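PDB 4H51: aspartate aminotransferase, which probably catalyses the reversible transfer of the amino group of L-aspartate to 2-oxoglutarate, using pyridoxal 5'-phosphate, as a homodimer. Local coordinates for residues B[47-52]-B[391-396]; B[64-69]-B[323-328]; B[200-205]-B[367-372]; B[267-272]-B[311-316]; B[383-388]-B[404-409]. All coordinates share one frame; numbering follows the deposited sequence.

Contact 1. Residues B[47-52]-B[391-396]; sequences ANLVIG and GRANMA
Leu-49 and Asn-394 face each other where the two backbones come closest, their CA atoms 4.7 Å apart. Leu-49 directly follows the short strand 47-48, and Asn-394 is the last residue of strand 392-394. One direct backbone bond joins them: Asn-394 N gives its hydrogen to Leu-49 O at 2.9 Å, nearly straight at 164°. Leu-49 also lays CD2 against Asn-394 O, 3.5 Å away.

Arg-392 turns back toward the loop through a bend at chi3 (75°). Its NH2 donates to Val-50 O at 3.0 Å, with the oxygen near the guanidinium plane but NH2 standing 35° out of the carbonyl plane. The same NH2 gives a second hydrogen to water 3, which also accepts from Gly-52 N, while NE donates to water 2. Asn-394 ND2 donates to water 1 at 2.7 Å, and that water passes hydrogens on to Asn-48 O and Ile-51 O. ND2 also bonds Ala-53 O.

The guanidinium is thus gripped through all three nitrogens, NH1 being taken by Asn-201 OD1. Asn-201 in turn bonds O3 of the cofactor on modified Lys-265, so the bonds from 47-52 are likely to steady the rotation of an arginine one step removed from the cofactor.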
# COMPACT_ATOMS: atom_id res chain seq x y z
N ALA B 47 18.50 -22.31 13.80
CA ALA B 47 18.07 -21.06 14.39
C ALA B 47 17.82 -20.11 13.21
O ALA B 47 18.73 -19.76 12.49
CB ALA B 47 19.13 -20.50 15.34
N ASN B 48 16.57 -19.77 13.01
CA ASN B 48 16.21 -18.91 11.94
C ASN B 48 16.22 -17.49 12.52
O ASN B 48 15.23 -17.05 13.10
CB ASN B 48 14.86 -19.31 11.35
CG ASN B 48 14.40 -18.35 10.27
OD1 ASN B 48 15.08 -17.37 9.97
ND2 ASN B 48 13.23 -18.62 9.70
N LEU B 49 17.35 -16.80 12.36
CA LEU B 49 17.49 -15.45 12.89
C LEU B 49 17.62 -14.35 11.82
O LEU B 49 18.30 -13.33 12.06
CB LEU B 49 18.71 -15.40 13.82
CG LEU B 49 18.84 -16.57 14.81
CD1 LEU B 49 20.15 -16.47 15.57
CD2 LEU B 49 17.61 -16.59 15.72
N VAL B 50 16.93 -14.52 10.70
CA VAL B 50 17.06 -13.57 9.55
C VAL B 50 16.21 -12.34 9.68
O VAL B 50 16.77 -11.28 10.04
CB VAL B 50 16.81 -14.23 8.19
CG1 VAL B 50 17.04 -13.20 7.07
CG2 VAL B 50 17.71 -15.46 8.04
N ILE B 51 14.90 -12.42 9.42
CA ILE B 51 14.02 -11.26 9.55
C ILE B 51 13.84 -10.80 10.96
O ILE B 51 13.69 -11.63 11.87
CB ILE B 51 12.58 -11.49 8.93
CG1 ILE B 51 12.67 -11.53 7.42
CG2 ILE B 51 11.61 -10.39 9.32
CD1 ILE B 51 11.41 -12.04 6.76
N GLY B 52 13.84 -9.49 11.15
CA GLY B 52 13.51 -8.87 12.41
C GLY B 52 12.03 -8.98 12.80
O GLY B 52 11.30 -7.97 12.78
N GLY B 391 26.63 -10.26 9.51
CA GLY B 391 26.69 -10.59 10.92
C GLY B 391 25.48 -10.16 11.73
O GLY B 391 25.54 -10.14 12.95
N ARG B 392 24.38 -9.82 11.07
CA ARG B 392 23.15 -9.45 11.78
C ARG B 392 22.35 -10.65 12.23
O ARG B 392 22.05 -11.54 11.42
CB ARG B 392 22.23 -8.59 10.89
CG ARG B 392 21.18 -7.89 11.73
CD ARG B 392 20.12 -7.12 10.94
NE ARG B 392 19.14 -8.01 10.32
CZ ARG B 392 18.16 -7.62 9.48
NH1 ARG B 392 18.04 -6.35 9.16
NH2 ARG B 392 17.30 -8.53 8.98
N ALA B 393 21.95 -10.64 13.50
CA ALA B 393 21.20 -11.72 14.10
C ALA B 393 19.97 -11.13 14.73
O ALA B 393 20.09 -10.17 15.48
CB ALA B 393 22.03 -12.45 15.18
N ASN B 394 18.80 -11.69 14.44
CA ASN B 394 17.57 -11.36 15.15
C ASN B 394 17.59 -12.05 16.49
O ASN B 394 17.27 -13.20 16.59
CB ASN B 394 16.35 -11.79 14.34
CG ASN B 394 15.07 -11.59 15.09
OD1 ASN B 394 15.01 -10.76 16.00
ND2 ASN B 394 14.05 -12.42 14.78
N MET B 395 17.93 -11.30 17.53
CA MET B 395 18.00 -11.85 18.86
C MET B 395 16.63 -12.15 19.40
O MET B 395 16.47 -13.02 20.23
CB MET B 395 18.76 -10.91 19.82
CG MET B 395 20.11 -10.43 19.31
SD MET B 395 21.34 -11.76 19.12
CE MET B 395 21.77 -12.15 20.82
N ALA B 396 15.61 -11.49 18.85
CA ALA B 396 14.24 -11.76 19.27
C ALA B 396 13.73 -13.08 18.68
O ALA B 396 12.67 -13.55 19.07
CB ALA B 396 13.34 -10.61 18.81
O HOH W 1 14.20 -14.28 12.76
O HOH W 2 19.25 -10.70 11.31
O HOH W 3 14.43 -8.13 8.43

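Contact 2. Residues B[64-69]-B[323-328]; sequences LRVVRK and RKEWEA
Lys-69 and Glu-325 make the charged part of this contact. Lys-69 NZ meets Glu-325 OE1 at 2.8 Å, on the syn lone pair, the side facing the other oxygen. A second, weak bond of 3.2 Å runs from Lys-69 NZ to Glu-325 OE2, so the ammonium straddles the carboxylate unevenly. Both chains are extended beyond CG, and they come together at about a right angle. Lys-69 is exposed and Glu-325 partly so, which places the salt bridge toward solvent, beside the apolar part.

The apolar part is built on Val-66. Its CG1 sits 3.5 Å from Glu-325 CB and equally close to Trp-326 N, while Val-66 CG2 rests 3.9 Å from Trp-326 CB. Leu-64, at the N-cap position of its helix, brings CD2 to the edge of the indole, in the ring plane and 3.8 Å from Trp-326 CD1. With CG opposite its backbone N (chi1 172°), Trp-326 sets the CD1 edge of its ring against Leu-64, and the indole NE1 is held by Asn-266 O. Within 323-328 itself, a further salt bridge links Arg-323 NE to Glu-327 OE2.

The short segments of the two helices run roughly antiparallel, 150° between their directions, with axes 9.7 Å apart. Glu-329, one residue beyond 323-328, accepts from the N atoms of Arg-65 and Val-66 at the start of helix 65-76. Helix 307-318 lies against both, touching Val-67 and Trp-326 through Ile-316, and Arg-68 of helix 65-76 reaches Leu-79 of the second subunit.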
# COMPACT_ATOMS: atom_id res chain seq x y z
N LEU B 64 0.02 -10.75 19.64
CA LEU B 64 -0.08 -10.21 21.00
C LEU B 64 -1.47 -10.46 21.58
O LEU B 64 -2.44 -10.50 20.81
CB LEU B 64 0.25 -8.72 21.06
CG LEU B 64 1.73 -8.32 21.11
CD1 LEU B 64 2.55 -8.77 19.90
CD2 LEU B 64 1.80 -6.81 21.30
N ARG B 65 -1.52 -10.71 22.90
CA ARG B 65 -2.80 -10.92 23.59
C ARG B 65 -3.72 -9.73 23.38
O ARG B 65 -4.88 -9.91 23.08
CB ARG B 65 -2.55 -11.25 25.09
N VAL B 66 -3.19 -8.50 23.46
CA VAL B 66 -4.03 -7.31 23.25
C VAL B 66 -4.61 -7.25 21.82
O VAL B 66 -5.71 -6.73 21.61
CB VAL B 66 -3.30 -5.99 23.60
CG1 VAL B 66 -3.00 -5.92 25.06
CG2 VAL B 66 -2.02 -5.79 22.79
N VAL B 67 -3.88 -7.77 20.83
CA VAL B 67 -4.35 -7.75 19.46
C VAL B 67 -5.47 -8.76 19.31
O VAL B 67 -6.48 -8.46 18.66
CB VAL B 67 -3.23 -8.04 18.44
CG1 VAL B 67 -3.76 -8.27 17.05
CG2 VAL B 67 -2.22 -6.90 18.45
N ARG B 68 -5.31 -9.93 19.93
CA ARG B 68 -6.39 -10.92 19.91
C ARG B 68 -7.64 -10.36 20.52
O ARG B 68 -8.70 -10.54 19.95
CB ARG B 68 -6.03 -12.20 20.68
CG ARG B 68 -4.97 -13.02 20.03
CD ARG B 68 -5.38 -13.48 18.66
NE ARG B 68 -4.60 -14.65 18.25
CZ ARG B 68 -4.26 -14.93 16.99
NH1 ARG B 68 -4.60 -14.12 15.97
NH2 ARG B 68 -3.58 -16.03 16.74
N LYS B 69 -7.52 -9.62 21.62
CA LYS B 69 -8.67 -8.96 22.25
C LYS B 69 -9.29 -7.92 21.33
O LYS B 69 -10.50 -7.79 21.27
CB LYS B 69 -8.31 -8.22 23.52
CG LYS B 69 -7.99 -9.06 24.74
CD LYS B 69 -8.18 -8.22 25.99
CE LYS B 69 -7.78 -8.99 27.23
NZ LYS B 69 -7.82 -8.07 28.39
N ARG B 323 -4.58 -0.34 26.24
CA ARG B 323 -3.37 0.47 26.17
C ARG B 323 -2.41 0.07 27.27
O ARG B 323 -1.20 -0.18 27.02
CB ARG B 323 -3.75 1.97 26.23
CG ARG B 323 -2.59 2.93 26.28
CD ARG B 323 -1.63 2.73 25.16
NE ARG B 323 -0.69 3.82 25.14
CZ ARG B 323 -0.87 5.00 24.54
NH1 ARG B 323 -1.93 5.23 23.80
NH2 ARG B 323 0.10 5.91 24.61
N LYS B 324 -2.92 -0.03 28.49
CA LYS B 324 -2.06 -0.38 29.63
C LYS B 324 -1.53 -1.77 29.44
O LYS B 324 -0.35 -2.03 29.67
CB LYS B 324 -2.82 -0.25 30.97
N GLU B 325 -2.39 -2.66 28.96
CA GLU B 325 -2.03 -4.05 28.73
C GLU B 325 -0.99 -4.21 27.62
O GLU B 325 -0.12 -5.06 27.71
CB GLU B 325 -3.24 -4.90 28.38
CG GLU B 325 -4.17 -5.14 29.57
CD GLU B 325 -5.47 -5.82 29.17
OE1 GLU B 325 -5.55 -6.48 28.12
OE2 GLU B 325 -6.42 -5.72 29.97
N TRP B 326 -1.08 -3.37 26.59
CA TRP B 326 -0.12 -3.41 25.50
C TRP B 326 1.26 -2.98 25.95
O TRP B 326 2.28 -3.62 25.67
CB TRP B 326 -0.63 -2.53 24.35
CG TRP B 326 0.39 -2.35 23.26
CD1 TRP B 326 1.03 -3.32 22.57
CD2 TRP B 326 0.87 -1.08 22.67
NE1 TRP B 326 1.93 -2.80 21.69
CE2 TRP B 326 1.86 -1.46 21.69
CE3 TRP B 326 0.63 0.26 22.90
CZ2 TRP B 326 2.55 -0.53 20.95
CZ3 TRP B 326 1.34 1.18 22.16
CH2 TRP B 326 2.25 0.79 21.19
N GLU B 327 1.32 -1.85 26.63
CA GLU B 327 2.57 -1.40 27.16
C GLU B 327 3.25 -2.46 28.05
O GLU B 327 4.45 -2.65 27.93
CB GLU B 327 2.43 -0.02 27.83
CG GLU B 327 2.05 1.05 26.82
CD GLU B 327 2.16 2.47 27.34
OE1 GLU B 327 3.27 2.85 27.76
OE2 GLU B 327 1.18 3.22 27.25
N ALA B 328 2.47 -3.16 28.89
CA ALA B 328 3.01 -4.28 29.71
C ALA B 328 3.58 -5.39 28.84
O ALA B 328 4.66 -5.90 29.11
CB ALA B 328 1.93 -4.86 30.64

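Contact 3. Residues B[200-205]-B[367-372]; sequences HNPTGV and FSFLGL
Phe-369 lies against Pro-202 and Thr-203, its ring running alongside the proline, the two side chains pointing the same way. Pro-202 CG comes to 3.6 Å from Phe-369 CE1. Thr-203 CG2 sits over one face of the ring in a CH-pi contact, 4.2 Å from the centroid and 27° off the normal. With chi1 at 72°, Thr-203 OG1 lies between the backbone N and the carbonyl carbon, where it pairs with His-200 ND1 and accepts from Val-205 N in an ST turn; this leaves CG2 to meet the ring.

Phe-367 deals with Asn-201. Amide and ring planes are 34° apart, and Asn-201 CG approaches Phe-367 CE2 at 3.6 Å. The peptide bond between Asn-201, which meets Phe-367, and Pro-202, which meets Phe-369, is cis. Water 4 donates to His-200 O at 2.8 Å and accepts a weak bond from Phe-367 N.

Direct contact is therefore van der Waals, and it has a price: Pro-202 O is buried between the phenylalanines, 3.5 Å from Phe-369 CD1, with no polar partner. The Phe-367 ring, for its part, packs against an amide whose two ends are committed to Arg-392 and the cofactor.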
# COMPACT_ATOMS: atom_id res chain seq x y z
N HIS B 200 18.62 0.95 16.18
CA HIS B 200 19.26 0.94 14.88
C HIS B 200 19.26 -0.41 14.24
O HIS B 200 19.60 -1.43 14.89
CB HIS B 200 20.71 1.45 15.02
CG HIS B 200 21.35 1.73 13.69
ND1 HIS B 200 22.17 0.87 13.08
CD2 HIS B 200 21.19 2.82 12.83
CE1 HIS B 200 22.52 1.37 11.88
NE2 HIS B 200 21.94 2.57 11.73
N ASN B 201 18.88 -0.42 12.97
CA ASN B 201 18.89 -1.60 12.12
C ASN B 201 19.95 -1.37 11.05
O ASN B 201 19.80 -0.48 10.21
CB ASN B 201 17.51 -1.81 11.51
CG ASN B 201 17.47 -2.98 10.53
OD1 ASN B 201 18.47 -3.64 10.28
ND2 ASN B 201 16.32 -3.19 9.91
N PRO B 202 21.03 -2.20 11.04
CA PRO B 202 21.22 -3.52 11.65
C PRO B 202 22.10 -3.68 12.89
O PRO B 202 22.27 -4.82 13.37
CB PRO B 202 21.86 -4.28 10.48
CG PRO B 202 22.87 -3.25 9.98
CD PRO B 202 22.06 -1.96 9.99
N THR B 203 22.62 -2.60 13.45
CA THR B 203 23.72 -2.68 14.39
C THR B 203 23.30 -2.73 15.85
O THR B 203 24.09 -3.13 16.67
CB THR B 203 24.67 -1.49 14.24
OG1 THR B 203 24.05 -0.31 14.74
CG2 THR B 203 25.14 -1.30 12.76
N GLY B 204 22.06 -2.28 16.16
CA GLY B 204 21.57 -2.16 17.53
C GLY B 204 22.30 -1.14 18.37
O GLY B 204 22.23 -1.15 19.60
N VAL B 205 23.10 -0.29 17.71
CA VAL B 205 23.81 0.77 18.41
C VAL B 205 23.15 2.10 18.14
O VAL B 205 23.02 2.48 16.99
CB VAL B 205 25.28 0.85 17.99
CG1 VAL B 205 25.97 1.97 18.76
CG2 VAL B 205 25.97 -0.49 18.35
N PHE B 367 18.08 -6.63 16.95
CA PHE B 367 19.30 -7.19 16.37
C PHE B 367 20.58 -7.11 17.24
O PHE B 367 20.69 -6.30 18.20
CB PHE B 367 19.54 -6.52 15.04
CG PHE B 367 18.40 -6.64 14.07
CD1 PHE B 367 18.10 -7.86 13.47
CD2 PHE B 367 17.66 -5.53 13.71
CE1 PHE B 367 17.07 -7.97 12.53
CE2 PHE B 367 16.63 -5.63 12.77
CZ PHE B 367 16.32 -6.84 12.18
N SER B 368 21.52 -7.99 16.88
CA SER B 368 22.93 -7.89 17.24
C SER B 368 23.68 -7.84 15.88
O SER B 368 23.36 -8.60 14.96
CB SER B 368 23.28 -9.11 18.07
OG SER B 368 24.58 -9.13 18.67
N PHE B 369 24.61 -6.89 15.72
CA PHE B 369 25.61 -6.94 14.68
C PHE B 369 26.84 -7.60 15.35
O PHE B 369 27.50 -6.98 16.16
CB PHE B 369 25.92 -5.50 14.24
CG PHE B 369 26.10 -5.33 12.78
CD1 PHE B 369 25.22 -5.91 11.88
CD2 PHE B 369 27.09 -4.50 12.27
CE1 PHE B 369 25.37 -5.74 10.53
CE2 PHE B 369 27.24 -4.34 10.92
CZ PHE B 369 26.38 -4.95 10.04
N LEU B 370 27.10 -8.88 15.04
CA LEU B 370 27.98 -9.68 15.88
C LEU B 370 29.47 -9.42 15.62
O LEU B 370 30.27 -9.71 16.46
CB LEU B 370 27.70 -11.18 15.69
CG LEU B 370 26.31 -11.62 16.11
CD1 LEU B 370 25.98 -13.03 15.63
CD2 LEU B 370 26.21 -11.52 17.63
N GLY B 371 29.81 -8.95 14.44
CA GLY B 371 31.20 -8.62 14.10
C GLY B 371 31.94 -9.68 13.31
O GLY B 371 33.08 -9.47 12.90
N LEU B 372 31.30 -10.80 13.03
CA LEU B 372 31.96 -11.86 12.29
C LEU B 372 32.21 -11.47 10.82
O LEU B 372 31.45 -10.66 10.24
CB LEU B 372 31.13 -13.15 12.39
CG LEU B 372 30.84 -13.74 13.79
CD1 LEU B 372 29.88 -14.93 13.65
CD2 LEU B 372 32.11 -14.17 14.52
O HOH W 4 18.20 -3.24 16.56

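Contact 4. Residues B[267-272]-B[311-316]; sequences MGLYSE and RLAHLI
Leu-312 is the first residue of helix segment 311-316 to reach the loop, with CD1 4.0 Å from Leu-269 CD2. The two leucines cross at a slant and touch through single methyl branches. Leu-312 also packs on helix 65-76 and on Tyr-81 of the second subunit.

Ala-313 comes next and takes the closest approach. Its CB lies 3.6 Å from Met-267 SD, and the small side chain lets the thioether settle almost on the helix backbone, with SD also 3.7 Å from Ala-313 CA. The other branch of Leu-269, CD1, covers the same methyl from 4.2 Å.

One turn on from Leu-312, Ile-316 receives the end of the methionine, Met-267 CE meeting Ile-316 CG2 at 3.8 Å. Beyond CG the methionine chain is fully extended (chi2 -161°, chi3 -179°), which carries CE past Ala-313 to this second site. There the two side chains run antiparallel alongside each other.

The interface is purely apolar. It joins helix 307-318 to the loop that follows the cofactor-bearing lysine, modified Lys-265, in the large domain of a fold-type I pyridoxal-phosphate enzyme. The same loop also takes part in the dimer interface: Tyr-270 stacks edge-to-face on Tyr-83 of the second subunit, and Glu-272 OE1 accepts from His-308 N there, as expected of a family whose active sites lie beside the subunit boundary.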
# COMPACT_ATOMS: atom_id res chain seq x y z
N MET B 267 3.54 -3.69 17.84
CA MET B 267 2.23 -4.32 18.00
C MET B 267 2.13 -5.67 17.33
O MET B 267 1.08 -6.35 17.41
CB MET B 267 1.13 -3.45 17.42
CG MET B 267 0.77 -2.27 18.23
SD MET B 267 -0.87 -1.56 17.84
CE MET B 267 -0.84 -0.20 19.01
N GLY B 268 3.19 -6.08 16.64
CA GLY B 268 3.18 -7.35 15.97
C GLY B 268 2.30 -7.36 14.73
O GLY B 268 1.93 -8.41 14.30
N LEU B 269 1.95 -6.19 14.16
CA LEU B 269 0.99 -6.15 13.07
C LEU B 269 1.68 -6.21 11.70
O LEU B 269 1.24 -5.57 10.75
CB LEU B 269 0.09 -4.90 13.16
CG LEU B 269 -0.78 -4.80 14.41
CD1 LEU B 269 -1.59 -3.52 14.46
CD2 LEU B 269 -1.72 -6.00 14.46
N TYR B 270 2.75 -6.98 11.62
CA TYR B 270 3.51 -7.14 10.37
C TYR B 270 2.62 -7.21 9.16
O TYR B 270 2.78 -6.40 8.26
CB TYR B 270 4.45 -8.37 10.38
CG TYR B 270 5.35 -8.42 11.60
CD1 TYR B 270 6.63 -7.85 11.59
CD2 TYR B 270 4.96 -9.08 12.73
CE1 TYR B 270 7.47 -7.92 12.71
CE2 TYR B 270 5.77 -9.13 13.86
CZ TYR B 270 7.02 -8.55 13.84
OH TYR B 270 7.72 -8.61 15.06
N SER B 271 1.71 -8.17 9.13
CA SER B 271 0.94 -8.44 7.93
C SER B 271 -0.14 -7.41 7.62
O SER B 271 -0.72 -7.46 6.56
CB SER B 271 0.28 -9.82 7.99
OG SER B 271 -0.64 -9.82 9.06
N GLU B 272 -0.47 -6.52 8.53
CA GLU B 272 -1.57 -5.58 8.30
C GLU B 272 -1.13 -4.16 7.87
O GLU B 272 -1.96 -3.33 7.47
CB GLU B 272 -2.46 -5.51 9.52
CG GLU B 272 -3.07 -6.87 9.90
CD GLU B 272 -3.62 -7.66 8.71
OE1 GLU B 272 -4.37 -7.12 7.82
OE2 GLU B 272 -3.29 -8.86 8.62
N ARG B 311 -7.42 0.04 12.42
CA ARG B 311 -8.53 -0.13 13.38
C ARG B 311 -8.09 -0.92 14.60
O ARG B 311 -8.41 -0.54 15.74
CB ARG B 311 -9.71 -0.79 12.69
CG ARG B 311 -10.46 0.11 11.71
CD ARG B 311 -11.81 -0.53 11.36
NE ARG B 311 -12.36 0.01 10.12
CZ ARG B 311 -12.95 1.19 10.00
NH1 ARG B 311 -13.18 1.96 11.08
NH2 ARG B 311 -13.35 1.58 8.80
N LEU B 312 -7.36 -2.02 14.40
CA LEU B 312 -6.81 -2.74 15.53
C LEU B 312 -5.94 -1.82 16.42
O LEU B 312 -6.11 -1.76 17.65
CB LEU B 312 -5.97 -3.95 15.09
CG LEU B 312 -6.69 -5.18 14.49
CD1 LEU B 312 -5.69 -6.15 13.85
CD2 LEU B 312 -7.57 -5.88 15.54
N ALA B 313 -5.01 -1.12 15.80
CA ALA B 313 -4.08 -0.25 16.53
C ALA B 313 -4.80 0.88 17.20
O ALA B 313 -4.51 1.26 18.34
CB ALA B 313 -3.03 0.29 15.59
N HIS B 314 -5.76 1.46 16.51
CA HIS B 314 -6.54 2.51 17.16
C HIS B 314 -7.22 2.06 18.44
O HIS B 314 -7.19 2.77 19.48
CB HIS B 314 -7.60 3.09 16.24
CG HIS B 314 -8.46 4.09 16.94
ND1 HIS B 314 -9.73 3.84 17.30
CD2 HIS B 314 -8.13 5.33 17.51
CE1 HIS B 314 -10.22 4.88 17.99
NE2 HIS B 314 -9.25 5.80 18.11
N LEU B 315 -7.86 0.89 18.38
CA LEU B 315 -8.53 0.32 19.55
C LEU B 315 -7.57 0.13 20.71
O LEU B 315 -7.91 0.48 21.87
CB LEU B 315 -9.26 -1.00 19.24
CG LEU B 315 -10.67 -0.99 18.64
CD1 LEU B 315 -11.14 -2.46 18.55
CD2 LEU B 315 -11.70 -0.22 19.49
N ILE B 316 -6.38 -0.40 20.40
CA ILE B 316 -5.37 -0.69 21.41
C ILE B 316 -4.77 0.61 22.01
O ILE B 316 -4.53 0.70 23.19
CB ILE B 316 -4.24 -1.58 20.82
CG1 ILE B 316 -4.82 -3.00 20.49
CG2 ILE B 316 -3.00 -1.58 21.75
CD1 ILE B 316 -3.98 -3.85 19.56

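Contact 5. Residues B[383-388]-B[404-409]; sequences HNIFIT and LMLAQT
Ile-385 carries most of this contact, offering a different carbon to each of three residues on the helix. Its apolar partners are Leu-406 and Met-405. Ile-385 CG2 meets Leu-406 CD1 at 3.6 Å. Ile-385 CD1 reaches Met-405 CE at 4.1 Å; the methionine gets there by bending at chi3 (58°), which turns its methyl toward Ile-385 CD1. Ile-387, two residues on, adds a lighter touch through CG2, 4.4 Å from Leu-406 CD1.

The third partner is of a mixed kind. Thr-409 and Ile-385 lie flank to flank with opposed directions, Ile-385 CG1 only 3.3 Å from Thr-409 OG1 and 3.6 Å from Thr-409 CB. The hydroxyl proton is used within the helix, Thr-409 OG1 donating to Met-405 O at 2.9 Å, which is consistent with its lying against a hydrocarbon. That carbonyl also accepts from Thr-409 N, the two donors arriving from opposite faces of its plane.

Two backbone turns accompany the isoleucines. Asn-384, with positive phi, is the C' residue of a Schellman motif that ends helix 374-382, and Phe-386 sits at the centre of an inverse gamma turn between Ile-385 and Ile-387. Cys-380 of helix 374-382 touches Ile-385, Ile-387 and Thr-409.

What holds helix 400-416 to strand 385-386 is thus mainly branched hydrocarbon packing. Thr-409 presents OG1, CB and CG2 to Ile-385, with the hydroxyl already bonded along its own helix.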
# COMPACT_ATOMS: atom_id res chain seq x y z
N HIS B 383 25.57 -24.26 8.90
CA HIS B 383 25.26 -25.03 10.13
C HIS B 383 23.96 -24.64 10.72
O HIS B 383 23.71 -24.81 11.90
CB HIS B 383 26.37 -24.87 11.14
CG HIS B 383 27.66 -25.42 10.65
ND1 HIS B 383 28.15 -25.10 9.44
CD2 HIS B 383 28.54 -26.35 11.21
CE1 HIS B 383 29.31 -25.77 9.23
NE2 HIS B 383 29.54 -26.53 10.32
N ASN B 384 23.07 -24.14 9.87
CA ASN B 384 21.72 -23.89 10.29
C ASN B 384 21.66 -22.84 11.45
O ASN B 384 20.71 -22.80 12.17
CB ASN B 384 21.04 -25.23 10.66
CG ASN B 384 20.31 -25.90 9.49
OD1 ASN B 384 20.32 -25.43 8.33
ND2 ASN B 384 19.63 -27.01 9.80
N ILE B 385 22.67 -21.97 11.57
CA ILE B 385 22.55 -20.75 12.39
C ILE B 385 22.44 -19.59 11.38
O ILE B 385 23.44 -19.10 10.90
CB ILE B 385 23.74 -20.55 13.36
CG1 ILE B 385 23.88 -21.71 14.38
CG2 ILE B 385 23.60 -19.23 14.14
CD1 ILE B 385 22.59 -22.15 15.05
N PHE B 386 21.23 -19.23 11.01
CA PHE B 386 20.97 -18.32 9.90
C PHE B 386 20.96 -16.87 10.38
O PHE B 386 19.91 -16.30 10.69
CB PHE B 386 19.65 -18.65 9.20
CG PHE B 386 19.61 -20.01 8.55
CD1 PHE B 386 20.00 -20.17 7.22
CD2 PHE B 386 19.17 -21.11 9.25
CE1 PHE B 386 19.95 -21.40 6.61
CE2 PHE B 386 19.10 -22.35 8.65
CZ PHE B 386 19.51 -22.50 7.31
N ILE B 387 22.15 -16.34 10.47
CA ILE B 387 22.37 -14.89 10.55
C ILE B 387 22.67 -14.34 9.14
O ILE B 387 22.97 -15.13 8.22
CB ILE B 387 23.53 -14.57 11.52
CG1 ILE B 387 24.85 -15.11 11.02
CG2 ILE B 387 23.25 -15.17 12.89
CD1 ILE B 387 26.00 -14.80 11.91
N THR B 388 22.63 -13.02 8.95
CA THR B 388 23.05 -12.48 7.67
C THR B 388 24.57 -12.53 7.45
O THR B 388 25.39 -12.66 8.38
CB THR B 388 22.57 -11.04 7.45
OG1 THR B 388 23.41 -10.13 8.21
CG2 THR B 388 21.08 -10.90 7.87
N LEU B 404 22.20 -20.57 23.19
CA LEU B 404 23.37 -21.39 23.48
C LEU B 404 23.96 -21.90 22.15
O LEU B 404 25.15 -21.86 21.97
CB LEU B 404 23.01 -22.55 24.41
CG LEU B 404 22.52 -22.18 25.84
CD1 LEU B 404 22.20 -23.43 26.63
CD2 LEU B 404 23.49 -21.28 26.61
N MET B 405 23.12 -22.34 21.22
CA MET B 405 23.61 -22.83 19.93
C MET B 405 24.29 -21.73 19.12
O MET B 405 25.28 -22.00 18.44
CB MET B 405 22.50 -23.40 19.08
CG MET B 405 22.00 -24.75 19.55
SD MET B 405 20.36 -25.13 18.94
CE MET B 405 20.66 -25.02 17.16
N LEU B 406 23.76 -20.51 19.20
CA LEU B 406 24.36 -19.37 18.54
C LEU B 406 25.70 -19.05 19.17
O LEU B 406 26.69 -18.88 18.45
CB LEU B 406 23.45 -18.14 18.59
CG LEU B 406 24.07 -16.81 18.18
CD1 LEU B 406 24.52 -16.87 16.71
CD2 LEU B 406 23.09 -15.63 18.40
N ALA B 407 25.77 -18.98 20.50
CA ALA B 407 27.06 -18.68 21.15
C ALA B 407 28.13 -19.74 20.84
O ALA B 407 29.31 -19.42 20.61
CB ALA B 407 26.90 -18.51 22.67
N GLN B 408 27.69 -20.99 20.82
CA GLN B 408 28.55 -22.11 20.43
C GLN B 408 29.01 -22.10 18.96
O GLN B 408 30.15 -22.46 18.69
CB GLN B 408 27.85 -23.43 20.76
CG GLN B 408 27.82 -23.66 22.27
CD GLN B 408 26.72 -24.59 22.73
OE1 GLN B 408 26.13 -25.32 21.91
NE2 GLN B 408 26.40 -24.56 24.05
N THR B 409 28.15 -21.69 18.03
CA THR B 409 28.50 -21.72 16.61
C THR B 409 29.37 -20.53 16.26
O THR B 409 30.30 -20.64 15.41
CB THR B 409 27.27 -21.75 15.71
OG1 THR B 409 26.53 -22.95 15.98
CG2 THR B 409 27.68 -21.72 14.24

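Contacts 1, 3 and 5 lie on the same side of the chain's centre. Contact 1 is about 10 Å, centre to centre, from each of the others: strand 392-394 pairs antiparallel with 367-369 of contact 3, and strand 47-48 runs parallel to 385-386 of contact 5. Contacts 2 and 4, also centred about 10 Å apart, share packing among helices 65-76, 307-318 and 320-350, and both touch the second subunit. Along the chain, contacts 2, 3 and 4 fall inside the loop closed by contact 1 and close before contact 5 opens; the segments of contacts 1 and 5 alternate. Gly-52 O of contact 1 packs on the Tyr-270 ring of contact 4, joining the two groups.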